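Local coordinates for hypothetical protein PH0107 (PDB 2YZI) that is of unknown function but carries two CBS domains in tandem, a module that in many relatives binds adenosine nucleotides and regulates a partner, at residues 15-20 against 40-45; 31-36 against 52-57; 61-66 against 75-80; 81-86 against 101-106. All blocks are in the same frame, centred on the assembly; numbering follows the deposited sequence.

Contact 1 of 4, residues 15-20 against 40-45; sequences KKLLGV and SLVVIN
Gly19 and Val20 run parallel to Val42 and Val43, and three backbone hydrogen bonds stitch the two strands: Val42 N gives to Leu18 O (3.2 Å), Val20 N to Val42 O (3.1 Å) and Ile44 N to Val20 O (3.0 Å). A water extends this ladder, accepting from Leu18 N and donating to Ser40 O.

Apolar contacts flank the ladder. On the sheet face carrying Val20 and Val43, Val20 CG1 meets Leu41 CD1 at 3.9 Å, their side chains crossing at about a right angle; Leu32 and Met33 of helix 26-35 cover this side. On the face carrying Val42, Leu17 reaches in with CG anti to its backbone N (chi1 163°) and sets CD1 3.6 Å from Val42 CG1. Ile44 CD1 lies 3.8 Å from Gly19 CA, over the bare glycine.

The pairing closes a beta-alpha-beta unit of the first CBS domain: three N-H...O bonds fix the parallel register, while aliphatic groups pack on both faces, more deeply on the side of Val20 and Leu41.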
loop_
_atom_site.group_PDB
_atom_site.type_symbol
_atom_site.label_atom_id
_atom_site.label_comp_id
_atom_site.label_asym_id
_atom_site.label_seq_id
_atom_site.Cartn_x
_atom_site.Cartn_y
_atom_site.Cartn_z
ATOM N N LYS B 15 -16.262 -2.753 -4.434
ATOM C CA LYS B 15 -16.692 -2.208 -5.726
ATOM C C LYS B 15 -15.955 -0.901 -5.982
ATOM O O LYS B 15 -15.941 -0.389 -7.100
ATOM C CB LYS B 15 -18.201 -1.924 -5.728
ATOM C CG LYS B 15 -19.102 -3.137 -5.921
ATOM C CD LYS B 15 -19.014 -3.691 -7.341
ATOM C CE LYS B 15 -20.087 -4.753 -7.577
ATOM N NZ LYS B 15 -19.997 -5.333 -8.946
ATOM N N LYS B 16 -15.352 -0.365 -4.929
ATOM C CA LYS B 16 -14.618 0.891 -5.000
ATOM C C LYS B 16 -13.430 0.806 -5.967
ATOM O O LYS B 16 -12.277 0.758 -5.545
ATOM C CB LYS B 16 -14.134 1.271 -3.598
ATOM C CG LYS B 16 -13.395 2.594 -3.513
ATOM C CD LYS B 16 -12.748 2.762 -2.146
ATOM C CE LYS B 16 -13.337 3.932 -1.393
ATOM N NZ LYS B 16 -13.140 5.196 -2.146
ATOM N N LEU B 17 -13.723 0.803 -7.261
ATOM C CA LEU B 17 -12.694 0.720 -8.295
ATOM C C LEU B 17 -12.795 1.942 -9.204
ATOM O O LEU B 17 -13.723 2.053 -10.004
ATOM C CB LEU B 17 -12.893 -0.569 -9.097
ATOM C CG LEU B 17 -12.229 -0.763 -10.458
ATOM C CD1 LEU B 17 -10.726 -0.550 -10.362
ATOM C CD2 LEU B 17 -12.555 -2.168 -10.955
ATOM N N LEU B 18 -11.847 2.860 -9.076
ATOM C CA LEU B 18 -11.883 4.070 -9.879
ATOM C C LEU B 18 -11.076 4.020 -11.158
ATOM O O LEU B 18 -10.016 3.410 -11.223
ATOM C CB LEU B 18 -11.445 5.283 -9.053
ATOM C CG LEU B 18 -12.484 5.760 -8.037
ATOM C CD1 LEU B 18 -12.513 4.811 -6.845
ATOM C CD2 LEU B 18 -12.154 7.161 -7.588
ATOM N N GLY B 19 -11.599 4.681 -12.180
ATOM C CA GLY B 19 -10.928 4.717 -13.460
ATOM C C GLY B 19 -10.678 6.130 -13.947
ATOM O O GLY B 19 -11.353 7.077 -13.539
ATOM N N VAL B 20 -9.680 6.267 -14.808
ATOM C CA VAL B 20 -9.339 7.549 -15.397
ATOM C C VAL B 20 -9.153 7.289 -16.883
ATOM O O VAL B 20 -8.956 6.147 -17.293
ATOM C CB VAL B 20 -8.025 8.121 -14.811
ATOM C CG1 VAL B 20 -8.207 8.429 -13.326
ATOM C CG2 VAL B 20 -6.881 7.135 -15.014
ATOM N N SER B 40 -4.525 2.274 -6.439
ATOM C CA SER B 40 -4.441 1.976 -7.856
ATOM C C SER B 40 -5.602 2.540 -8.649
ATOM O O SER B 40 -6.584 3.015 -8.093
ATOM C CB SER B 40 -4.371 0.453 -8.073
ATOM O OG SER B 40 -5.534 -0.198 -7.588
ATOM N N LEU B 41 -5.467 2.470 -9.962
ATOM C CA LEU B 41 -6.479 2.955 -10.880
ATOM C C LEU B 41 -6.422 2.146 -12.168
ATOM O O LEU B 41 -5.348 1.726 -12.596
ATOM C CB LEU B 41 -6.222 4.429 -11.218
ATOM C CG LEU B 41 -6.371 5.511 -10.141
ATOM C CD1 LEU B 41 -5.879 6.835 -10.695
ATOM C CD2 LEU B 41 -7.834 5.630 -9.715
ATOM N N VAL B 42 -7.588 1.909 -12.762
ATOM C CA VAL B 42 -7.661 1.231 -14.045
ATOM C C VAL B 42 -7.842 2.382 -15.021
ATOM O O VAL B 42 -8.304 3.453 -14.634
ATOM C CB VAL B 42 -8.885 0.302 -14.157
ATOM C CG1 VAL B 42 -8.695 -0.924 -13.280
ATOM C CG2 VAL B 42 -10.151 1.062 -13.759
ATOM N N VAL B 43 -7.474 2.171 -16.273
ATOM C CA VAL B 43 -7.613 3.194 -17.302
ATOM C C VAL B 43 -8.626 2.695 -18.322
ATOM O O VAL B 43 -8.506 1.578 -18.826
ATOM C CB VAL B 43 -6.273 3.452 -18.003
ATOM C CG1 VAL B 43 -6.420 4.604 -19.009
ATOM C CG2 VAL B 43 -5.202 3.754 -16.959
ATOM N N ILE B 44 -9.620 3.525 -18.629
ATOM C CA ILE B 44 -10.679 3.143 -19.560
ATOM C C ILE B 44 -10.687 3.973 -20.841
ATOM O O ILE B 44 -10.547 5.193 -20.789
ATOM C CB ILE B 44 -12.053 3.271 -18.866
ATOM C CG1 ILE B 44 -12.158 2.245 -17.739
ATOM C CG2 ILE B 44 -13.172 3.070 -19.848
ATOM C CD1 ILE B 44 -11.254 2.532 -16.571
ATOM N N ASN B 45 -10.837 3.317 -21.987
ATOM C CA ASN B 45 -10.882 4.044 -23.259
ATOM C C ASN B 45 -12.286 4.629 -23.479
ATOM O O ASN B 45 -13.183 4.413 -22.666
ATOM C CB ASN B 45 -10.508 3.136 -24.440
ATOM C CG ASN B 45 -11.474 1.982 -24.626
ATOM O OD1 ASN B 45 -12.675 2.120 -24.408
ATOM N ND2 ASN B 45 -10.950 0.837 -25.049
HETATM O O HOH W 1 -9.556 2.232 -7.964
#

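Contact 2 of 4, residues 31-36 against 52-57; sequences RLMMEF and GFFTKS
Met33 and Lys56 lie alongside each other, running in opposite senses, and van der Waals packing dominates where helix 26-35 meets the start of helix 56-64. Two selenomethionines of helix 26-35, Met33 and Met34, touch different parts of Lys56. Met33 bends at its last torsion (chi3 109°), which turns CE onto the root of the lysine chain, 3.4 Å from Lys56 CG, a tight carbon pair. The same methyl lies 3.9 Å from Thr55 C, at the junction between strand and helix. Its selenium sits obliquely to the Phe54 ring, 4.3 Å from Phe54 CE1, while Leu41 and Ile59 also pack on Met33.

At the polar end, Lys56 is extended beyond CG, and its tip passes Met34: Met34 SE is 3.8 Å from Lys56 NZ and 4.2 Å from Lys56 CE. The ammonium group finds its hydrogen bond in Ser57 OG of the second subunit, and Ile60 of that subunit packs on both Met34 and Lys56.

No hydrogen bond joins the two segments. Thr55 is the N-cap residue of helix 56-64, and its side chain caps a backbone N beyond Ser57. The chemistry is thus divided along one side chain: the aliphatic part of Lys56 packs on the two methionine side chains (selenium-substituted here), while its nitrogen reaches the subunit interface.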
loop_
_atom_site.group_PDB
_atom_site.type_symbol
_atom_site.label_atom_id
_atom_site.label_comp_id
_atom_site.label_asym_id
_atom_site.label_seq_id
_atom_site.Cartn_x
_atom_site.Cartn_y
_atom_site.Cartn_z
ATOM N N ARG B 31 -3.989 12.977 -7.426
ATOM C CA ARG B 31 -4.911 13.687 -6.554
ATOM C C ARG B 31 -6.173 12.871 -6.341
ATOM O O ARG B 31 -6.677 12.764 -5.221
ATOM C CB ARG B 31 -5.282 15.045 -7.145
ATOM C CG ARG B 31 -6.198 15.866 -6.251
ATOM C CD ARG B 31 -6.945 16.871 -7.076
ATOM N NE ARG B 31 -7.799 16.213 -8.061
ATOM C CZ ARG B 31 -8.939 15.602 -7.766
ATOM N NH1 ARG B 31 -9.373 15.564 -6.511
ATOM N NH2 ARG B 31 -9.645 15.030 -8.728
ATOM N N LEU B 32 -6.684 12.306 -7.425
ATOM C CA LEU B 32 -7.881 11.482 -7.358
ATOM C C LEU B 32 -7.664 10.300 -6.404
ATOM O O LEU B 32 -8.560 9.934 -5.637
ATOM C CB LEU B 32 -8.234 10.980 -8.759
ATOM C CG LEU B 32 -9.499 10.146 -8.953
ATOM C CD1 LEU B 32 -10.732 10.914 -8.494
ATOM C CD2 LEU B 32 -9.613 9.781 -10.430
HETATM N N MSE B 33 -6.467 9.714 -6.450
HETATM C CA MSE B 33 -6.135 8.575 -5.598
HETATM C C MSE B 33 -6.103 8.964 -4.126
HETATM O O MSE B 33 -6.560 8.215 -3.264
HETATM C CB MSE B 33 -4.772 7.992 -5.986
HETATM C CG MSE B 33 -4.744 7.238 -7.302
HETATM SE SE MSE B 33 -2.888 6.918 -7.811
HETATM C CE MSE B 33 -2.790 4.997 -7.497
HETATM N N MSE B 34 -5.549 10.134 -3.837
HETATM C CA MSE B 34 -5.470 10.594 -2.458
HETATM C C MSE B 34 -6.859 10.979 -1.962
HETATM O O MSE B 34 -7.169 10.799 -0.790
HETATM C CB MSE B 34 -4.518 11.791 -2.344
HETATM C CG MSE B 34 -3.089 11.490 -2.784
HETATM SE SE MSE B 34 -2.310 10.021 -1.775
HETATM C CE MSE B 34 -0.496 10.069 -2.418
ATOM N N GLU B 35 -7.698 11.491 -2.861
ATOM C CA GLU B 35 -9.054 11.901 -2.503
ATOM C C GLU B 35 -9.908 10.706 -2.101
ATOM O O GLU B 35 -10.552 10.716 -1.057
ATOM C CB GLU B 35 -9.729 12.618 -3.674
ATOM C CG GLU B 35 -11.109 13.201 -3.336
ATOM C CD GLU B 35 -11.874 13.700 -4.555
ATOM O OE1 GLU B 35 -11.238 14.159 -5.531
ATOM O OE2 GLU B 35 -13.119 13.650 -4.530
ATOM N N PHE B 36 -9.901 9.675 -2.938
ATOM C CA PHE B 36 -10.691 8.479 -2.689
ATOM C C PHE B 36 -9.985 7.330 -1.975
ATOM O O PHE B 36 -10.512 6.223 -1.890
ATOM C CB PHE B 36 -11.318 8.015 -3.996
ATOM C CG PHE B 36 -12.469 8.873 -4.426
ATOM C CD1 PHE B 36 -13.704 8.761 -3.795
ATOM C CD2 PHE B 36 -12.308 9.836 -5.409
ATOM C CE1 PHE B 36 -14.760 9.598 -4.135
ATOM C CE2 PHE B 36 -13.361 10.675 -5.755
ATOM C CZ PHE B 36 -14.587 10.555 -5.115
ATOM N N GLY B 52 -5.851 -0.230 -19.383
ATOM C CA GLY B 52 -4.660 -0.216 -18.562
ATOM C C GLY B 52 -4.904 -0.285 -17.070
ATOM O O GLY B 52 -6.040 -0.345 -16.616
ATOM N N PHE B 53 -3.815 -0.246 -16.312
ATOM C CA PHE B 53 -3.867 -0.332 -14.862
ATOM C C PHE B 53 -2.534 0.166 -14.312
ATOM O O PHE B 53 -1.483 -0.035 -14.943
ATOM C CB PHE B 53 -4.056 -1.796 -14.454
ATOM C CG PHE B 53 -4.062 -2.025 -12.972
ATOM C CD1 PHE B 53 -5.233 -1.862 -12.233
ATOM C CD2 PHE B 53 -2.900 -2.437 -12.314
ATOM C CE1 PHE B 53 -5.247 -2.110 -10.865
ATOM C CE2 PHE B 53 -2.906 -2.688 -10.948
ATOM C CZ PHE B 53 -4.084 -2.524 -10.222
ATOM N N PHE B 54 -2.570 0.806 -13.147
ATOM C CA PHE B 54 -1.344 1.297 -12.527
ATOM C C PHE B 54 -1.519 1.634 -11.043
ATOM O O PHE B 54 -2.609 1.973 -10.576
ATOM C CB PHE B 54 -0.792 2.504 -13.304
ATOM C CG PHE B 54 -1.595 3.765 -13.135
ATOM C CD1 PHE B 54 -1.408 4.579 -12.019
ATOM C CD2 PHE B 54 -2.521 4.153 -14.109
ATOM C CE1 PHE B 54 -2.130 5.767 -11.877
ATOM C CE2 PHE B 54 -3.249 5.339 -13.978
ATOM C CZ PHE B 54 -3.056 6.150 -12.863
ATOM N N THR B 55 -0.420 1.526 -10.308
ATOM C CA THR B 55 -0.419 1.784 -8.873
ATOM C C THR B 55 0.372 3.029 -8.526
ATOM O O THR B 55 0.910 3.700 -9.399
ATOM C CB THR B 55 0.212 0.615 -8.106
ATOM O OG1 THR B 55 1.603 0.532 -8.437
ATOM C CG2 THR B 55 -0.476 -0.691 -8.462
ATOM N N LYS B 56 0.420 3.334 -7.234
ATOM C CA LYS B 56 1.165 4.480 -6.742
ATOM C C LYS B 56 2.640 4.143 -6.924
ATOM O O LYS B 56 3.464 5.002 -7.245
ATOM C CB LYS B 56 0.849 4.714 -5.263
ATOM C CG LYS B 56 -0.544 5.280 -4.994
ATOM C CD LYS B 56 -0.795 5.471 -3.498
ATOM C CE LYS B 56 -2.166 6.094 -3.223
ATOM N NZ LYS B 56 -2.470 6.249 -1.764
ATOM N N SER B 57 2.953 2.868 -6.736
ATOM C CA SER B 57 4.311 2.397 -6.881
ATOM C C SER B 57 4.799 2.629 -8.307
ATOM O O SER B 57 5.948 3.027 -8.507
ATOM C CB SER B 57 4.390 0.913 -6.530
ATOM O OG SER B 57 5.733 0.502 -6.405
#

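Contact 3 of 4, residues 61-66 against 75-80; sequences RRVIVP and ERIMTR
Arg62 reaches across to Ile77 and Thr79 from the last turns of helix 56-64. Its CB lies against the branch methyl of the isoleucine, Arg62 CB to Ile77 CG2 being 3.7 Å. From there the chain runs out fully extended to NE (chi2 178°, chi3 180°), carrying Arg62 CD past Ile77 O at 3.4 Å and delivering the guanidinium beside the same carbonyl. Arg62 NH1 donates to Ile77 O at 2.9 Å, with an N-H...O angle of 146°. The donor stands above the carbonyl plane, so the bond is not made on a lone pair. Next along the loop, Thr79 CG2 approaches the guanidinium obliquely, 3.6 Å from Arg62 NH1. The hydroxyl of Thr79 is engaged instead with Phe53 O, which ties the loop to strand 50-55.

Val63 follows and uses its CG2 methyl, 3.8 Å from Ile77 CG2 and 4.0 Å from Ile77 CD1. Ile77 CG2 therefore rests in the notch between Arg62 CB and Val63 CG2, with Ile72 also against the isoleucine. Beyond this point the chain turns to the dimer, where Ile64 O accepts a hydrogen bond from Gln27 of the second subunit.

Helix 56-64 belongs to the first CBS domain. The contact joins this last helix to the chain that leads into strand 84-86 of the second, as expected of a tandem CBS pair.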
loop_
_atom_site.group_PDB
_atom_site.type_symbol
_atom_site.label_atom_id
_atom_site.label_comp_id
_atom_site.label_asym_id
_atom_site.label_seq_id
_atom_site.Cartn_x
_atom_site.Cartn_y
_atom_site.Cartn_z
ATOM N N ARG B 61 8.258 4.632 -9.455
ATOM C CA ARG B 61 9.276 4.029 -10.309
ATOM C C ARG B 61 9.336 4.532 -11.758
ATOM O O ARG B 61 10.418 4.629 -12.339
ATOM C CB ARG B 61 9.106 2.509 -10.330
ATOM C CG ARG B 61 10.080 1.804 -11.270
ATOM C CD ARG B 61 9.792 0.311 -11.428
ATOM N NE ARG B 61 8.471 0.054 -11.994
ATOM C CZ ARG B 61 7.339 0.079 -11.298
ATOM N NH1 ARG B 61 7.356 0.346 -9.998
ATOM N NH2 ARG B 61 6.186 -0.161 -11.903
ATOM N N ARG B 62 8.188 4.846 -12.344
ATOM C CA ARG B 62 8.174 5.287 -13.733
ATOM C C ARG B 62 8.090 6.791 -13.949
ATOM O O ARG B 62 8.124 7.262 -15.089
ATOM C CB ARG B 62 7.049 4.571 -14.481
ATOM C CG ARG B 62 7.263 3.070 -14.512
ATOM C CD ARG B 62 6.144 2.326 -15.204
ATOM N NE ARG B 62 6.405 0.887 -15.205
ATOM C CZ ARG B 62 5.601 -0.026 -15.741
ATOM N NH1 ARG B 62 4.472 0.343 -16.329
ATOM N NH2 ARG B 62 5.929 -1.311 -15.692
ATOM N N VAL B 63 7.995 7.545 -12.858
ATOM C CA VAL B 63 7.927 8.993 -12.959
ATOM C C VAL B 63 8.988 9.674 -12.091
ATOM O O VAL B 63 9.909 10.286 -12.619
ATOM C CB VAL B 63 6.523 9.518 -12.568
ATOM C CG1 VAL B 63 6.476 11.035 -12.709
ATOM C CG2 VAL B 63 5.458 8.876 -13.457
ATOM N N ILE B 64 8.862 9.554 -10.769
ATOM C CA ILE B 64 9.807 10.172 -9.842
ATOM C C ILE B 64 11.270 9.827 -10.085
ATOM O O ILE B 64 12.111 10.720 -10.135
ATOM C CB ILE B 64 9.500 9.812 -8.372
ATOM C CG1 ILE B 64 8.169 10.428 -7.934
ATOM C CG2 ILE B 64 10.636 10.318 -7.469
ATOM C CD1 ILE B 64 8.208 11.932 -7.813
ATOM N N VAL B 65 11.587 8.544 -10.222
ATOM C CA VAL B 65 12.977 8.155 -10.435
ATOM C C VAL B 65 13.556 8.698 -11.747
ATOM O O VAL B 65 14.614 9.326 -11.750
ATOM C CB VAL B 65 13.142 6.619 -10.379
ATOM C CG1 VAL B 65 14.558 6.226 -10.784
ATOM C CG2 VAL B 65 12.849 6.121 -8.968
ATOM N N PRO B 66 12.872 8.467 -12.880
ATOM C CA PRO B 66 13.384 8.969 -14.160
ATOM C C PRO B 66 13.344 10.498 -14.275
ATOM O O PRO B 66 13.943 11.077 -15.180
ATOM C CB PRO B 66 12.470 8.297 -15.184
ATOM C CG PRO B 66 12.039 7.030 -14.480
ATOM C CD PRO B 66 11.753 7.536 -13.096
ATOM N N GLU B 75 -1.059 7.148 -19.519
ATOM C CA GLU B 75 -0.946 6.172 -20.589
ATOM C C GLU B 75 0.518 5.776 -20.760
ATOM O O GLU B 75 0.835 4.645 -21.139
ATOM C CB GLU B 75 -1.490 6.771 -21.887
ATOM C CG GLU B 75 -1.283 5.910 -23.110
ATOM C CD GLU B 75 -1.750 6.583 -24.384
ATOM O OE1 GLU B 75 -2.953 6.901 -24.489
ATOM O OE2 GLU B 75 -0.914 6.789 -25.283
ATOM N N ARG B 76 1.406 6.712 -20.449
ATOM C CA ARG B 76 2.838 6.498 -20.583
ATOM C C ARG B 76 3.492 5.664 -19.487
ATOM O O ARG B 76 4.648 5.270 -19.625
ATOM C CB ARG B 76 3.546 7.850 -20.676
ATOM C CG ARG B 76 3.199 8.619 -21.927
ATOM C CD ARG B 76 3.980 9.913 -22.032
ATOM N NE ARG B 76 5.419 9.712 -21.875
ATOM C CZ ARG B 76 6.133 8.798 -22.527
ATOM N NH1 ARG B 76 5.543 7.982 -23.394
ATOM N NH2 ARG B 76 7.441 8.702 -22.313
ATOM N N ILE B 77 2.758 5.393 -18.409
ATOM C CA ILE B 77 3.304 4.618 -17.302
ATOM C C ILE B 77 2.440 3.453 -16.857
ATOM O O ILE B 77 2.812 2.728 -15.936
ATOM C CB ILE B 77 3.538 5.492 -16.058
ATOM C CG1 ILE B 77 2.212 6.079 -15.573
ATOM C CG2 ILE B 77 4.541 6.568 -16.372
ATOM C CD1 ILE B 77 2.268 6.637 -14.173
HETATM N N MSE B 78 1.286 3.277 -17.490
HETATM C CA MSE B 78 0.384 2.189 -17.123
HETATM C C MSE B 78 0.817 0.835 -17.678
HETATM O O MSE B 78 1.525 0.769 -18.679
HETATM C CB MSE B 78 -1.030 2.496 -17.615
HETATM C CG MSE B 78 -1.175 2.466 -19.113
HETATM SE SE MSE B 78 -2.932 3.048 -19.657
HETATM C CE MSE B 78 -2.977 2.206 -21.422
ATOM N N THR B 79 0.395 -0.236 -17.009
ATOM C CA THR B 79 0.705 -1.597 -17.444
ATOM C C THR B 79 -0.490 -2.015 -18.282
ATOM O O THR B 79 -1.631 -1.736 -17.915
ATOM C CB THR B 79 0.863 -2.578 -16.252
ATOM O OG1 THR B 79 -0.257 -2.456 -15.367
ATOM C CG2 THR B 79 2.133 -2.283 -15.489
ATOM N N ARG B 80 -0.239 -2.685 -19.399
ATOM C CA ARG B 80 -1.326 -3.066 -20.285
ATOM C C ARG B 80 -1.824 -4.517 -20.274
ATOM O O ARG B 80 -2.238 -5.058 -21.300
ATOM C CB ARG B 80 -0.985 -2.624 -21.710
ATOM C CG ARG B 80 -0.838 -1.110 -21.856
ATOM C CD ARG B 80 -0.573 -0.714 -23.320
ATOM N NE ARG B 80 -0.624 0.729 -23.528
ATOM C CZ ARG B 80 0.305 1.581 -23.115
ATOM N NH1 ARG B 80 1.371 1.137 -22.466
ATOM N NH2 ARG B 80 0.171 2.877 -23.360
#

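Contact 4 of 4, residues 81-86 against 101-106; sequences NLITAN and HRIKHI
Ile83 and Ile106 meet through different settings of their first torsions. In Ile106, CG1 stands anti to the backbone N (chi1 -171°), and the extended chain reaches over the neighbouring strand. In Ile83, CG1 is anti to the carbonyl carbon instead (chi1 -67°), which sets CG2 anti to the backbone N and brings both branches to the contact. The two segments open and close the beta-alpha-beta unit of the second CBS domain, strand 84-86, helix 91-101 and strand 105-110.

Ile106 packs along the backbone as well as on side chains: Ile106 CG1 is 3.4 Å from Ile83 O, and Ile106 CD1 comes to 3.8 Å from Ala85 CB. Val94 and Met98 of helix 91-101 also pack on Ile106, so this part faces the domain core.

The segments themselves meet by packing alone; Ala85 bonds through its backbone to Leu107 and Glu109, which lie just beyond segment 101-106. At the other end, a Schellman motif with Arg102 as the C-prime residue ends helix 91-101, and the chain turns there so that Ile103 CD1 meets Ile83 CG2 at 3.9 Å.

His101 lies across Ile83 in a CH-pi contact: Ile83 CG2 sits 4.3 Å from the His101 ring centroid and only 9° off the ring normal.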
loop_
_atom_site.group_PDB
_atom_site.type_symbol
_atom_site.label_atom_id
_atom_site.label_comp_id
_atom_site.label_asym_id
_atom_site.label_seq_id
_atom_site.Cartn_x
_atom_site.Cartn_y
_atom_site.Cartn_z
ATOM N N ASN B 81 -1.774 -5.145 -19.109
ATOM C CA ASN B 81 -2.309 -6.488 -18.930
ATOM C C ASN B 81 -2.663 -6.524 -17.459
ATOM O O ASN B 81 -2.001 -5.879 -16.651
ATOM C CB ASN B 81 -1.302 -7.586 -19.288
ATOM C CG ASN B 81 -0.001 -7.448 -18.558
ATOM O OD1 ASN B 81 0.860 -6.669 -18.955
ATOM N ND2 ASN B 81 0.153 -8.196 -17.475
ATOM N N LEU B 82 -3.713 -7.254 -17.105
ATOM C CA LEU B 82 -4.148 -7.307 -15.721
ATOM C C LEU B 82 -3.910 -8.639 -15.032
ATOM O O LEU B 82 -3.927 -9.692 -15.658
ATOM C CB LEU B 82 -5.636 -6.985 -15.655
ATOM C CG LEU B 82 -6.075 -5.788 -16.496
ATOM C CD1 LEU B 82 -7.598 -5.759 -16.605
ATOM C CD2 LEU B 82 -5.536 -4.506 -15.880
ATOM N N ILE B 83 -3.682 -8.575 -13.725
ATOM C CA ILE B 83 -3.496 -9.770 -12.917
ATOM C C ILE B 83 -4.789 -9.826 -12.133
ATOM O O ILE B 83 -5.108 -8.911 -11.364
ATOM C CB ILE B 83 -2.301 -9.648 -11.963
ATOM C CG1 ILE B 83 -1.010 -9.598 -12.777
ATOM C CG2 ILE B 83 -2.278 -10.824 -10.996
ATOM C CD1 ILE B 83 -0.811 -10.820 -13.696
ATOM N N THR B 84 -5.532 -10.906 -12.336
ATOM C CA THR B 84 -6.827 -11.055 -11.710
ATOM C C THR B 84 -7.029 -12.338 -10.943
ATOM O O THR B 84 -6.173 -13.217 -10.906
ATOM C CB THR B 84 -7.928 -10.995 -12.769
ATOM O OG1 THR B 84 -7.792 -12.127 -13.634
ATOM C CG2 THR B 84 -7.817 -9.722 -13.595
ATOM N N ALA B 85 -8.201 -12.421 -10.341
ATOM C CA ALA B 85 -8.619 -13.567 -9.573
ATOM C C ALA B 85 -10.111 -13.647 -9.821
ATOM O O ALA B 85 -10.773 -12.627 -9.976
ATOM C CB ALA B 85 -8.338 -13.344 -8.095
ATOM N N ASN B 86 -10.646 -14.852 -9.859
ATOM C CA ASN B 86 -12.065 -15.027 -10.089
ATOM C C ASN B 86 -12.871 -14.816 -8.794
ATOM O O ASN B 86 -12.377 -15.079 -7.695
ATOM C CB ASN B 86 -12.288 -16.419 -10.657
ATOM C CG ASN B 86 -13.715 -16.670 -11.016
ATOM O OD1 ASN B 86 -14.508 -17.130 -10.187
ATOM N ND2 ASN B 86 -14.068 -16.359 -12.259
ATOM N N HIS B 101 3.063 -12.699 -7.052
ATOM C CA HIS B 101 3.169 -11.601 -8.016
ATOM C C HIS B 101 3.656 -10.287 -7.383
ATOM O O HIS B 101 3.949 -9.316 -8.084
ATOM C CB HIS B 101 1.813 -11.378 -8.692
ATOM C CG HIS B 101 1.442 -12.449 -9.673
ATOM N ND1 HIS B 101 1.862 -12.435 -10.986
ATOM C CD2 HIS B 101 0.723 -13.584 -9.520
ATOM C CE1 HIS B 101 1.418 -13.517 -11.598
ATOM N NE2 HIS B 101 0.725 -14.231 -10.732
ATOM N N ARG B 102 3.746 -10.268 -6.058
ATOM C CA ARG B 102 4.191 -9.082 -5.339
ATOM C C ARG B 102 3.270 -7.886 -5.566
ATOM O O ARG B 102 3.740 -6.795 -5.854
ATOM C CB ARG B 102 5.608 -8.686 -5.769
ATOM C CG ARG B 102 6.739 -9.601 -5.315
ATOM C CD ARG B 102 8.053 -8.955 -5.728
ATOM N NE ARG B 102 9.240 -9.726 -5.381
ATOM C CZ ARG B 102 10.477 -9.358 -5.711
ATOM N NH1 ARG B 102 10.679 -8.232 -6.391
ATOM N NH2 ARG B 102 11.512 -10.117 -5.375
ATOM N N ILE B 103 1.963 -8.077 -5.441
ATOM C CA ILE B 103 1.048 -6.965 -5.648
ATOM C C ILE B 103 0.223 -6.634 -4.411
ATOM O O ILE B 103 0.009 -7.482 -3.543
ATOM C CB ILE B 103 0.102 -7.230 -6.833
ATOM C CG1 ILE B 103 -0.635 -8.552 -6.625
ATOM C CG2 ILE B 103 0.892 -7.237 -8.139
ATOM C CD1 ILE B 103 -1.671 -8.838 -7.696
ATOM N N LYS B 104 -0.232 -5.387 -4.335
ATOM C CA LYS B 104 -1.028 -4.919 -3.206
ATOM C C LYS B 104 -2.495 -4.784 -3.589
ATOM O O LYS B 104 -3.348 -4.521 -2.739
ATOM C CB LYS B 104 -0.512 -3.562 -2.728
ATOM C CG LYS B 104 0.897 -3.578 -2.181
ATOM C CD LYS B 104 1.265 -2.221 -1.595
ATOM C CE LYS B 104 2.564 -2.289 -0.814
ATOM N NZ LYS B 104 2.842 -1.004 -0.113
ATOM N N HIS B 105 -2.776 -4.952 -4.878
ATOM C CA HIS B 105 -4.138 -4.847 -5.391
ATOM C C HIS B 105 -4.312 -5.894 -6.479
ATOM O O HIS B 105 -3.413 -6.104 -7.286
ATOM C CB HIS B 105 -4.391 -3.460 -6.005
ATOM C CG HIS B 105 -3.499 -2.380 -5.473
ATOM N ND1 HIS B 105 -2.133 -2.381 -5.663
ATOM C CD2 HIS B 105 -3.776 -1.266 -4.757
ATOM C CE1 HIS B 105 -1.609 -1.316 -5.086
ATOM N NE2 HIS B 105 -2.584 -0.622 -4.529
ATOM N N ILE B 106 -5.465 -6.551 -6.503
ATOM C CA ILE B 106 -5.737 -7.554 -7.528
ATOM C C ILE B 106 -7.174 -7.409 -8.026
ATOM O O ILE B 106 -8.122 -7.430 -7.242
ATOM C CB ILE B 106 -5.491 -8.994 -6.994
ATOM C CG1 ILE B 106 -5.572 -9.991 -8.148
ATOM C CG2 ILE B 106 -6.491 -9.335 -5.895
ATOM C CD1 ILE B 106 -5.077 -11.387 -7.810
#

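Overall arrangement
From the N terminus, contact 1 closes the first beta-alpha-beta loop, bringing 40-45 back beside 15-20 around helix 26-35. Contact 2 crosses it, because 31-36 lies inside that loop and 52-57 beyond it; contact 1 pairs the strands and contact 2 sets helix 26-35 against the junction of strand 50-55 and helix 56-64. Contact 3 follows in series, closing the short excursion after helix 56-64, and Met78 and Thr79 of its loop reach back to strands 40-44 and 50-55. Contact 4, also in series, closes the second domain's beta-alpha-beta unit. His105 and Leu82 touch Thr55 and Phe53, joining the two domains. Contacts 2, 3 and 4 all reach the second subunit.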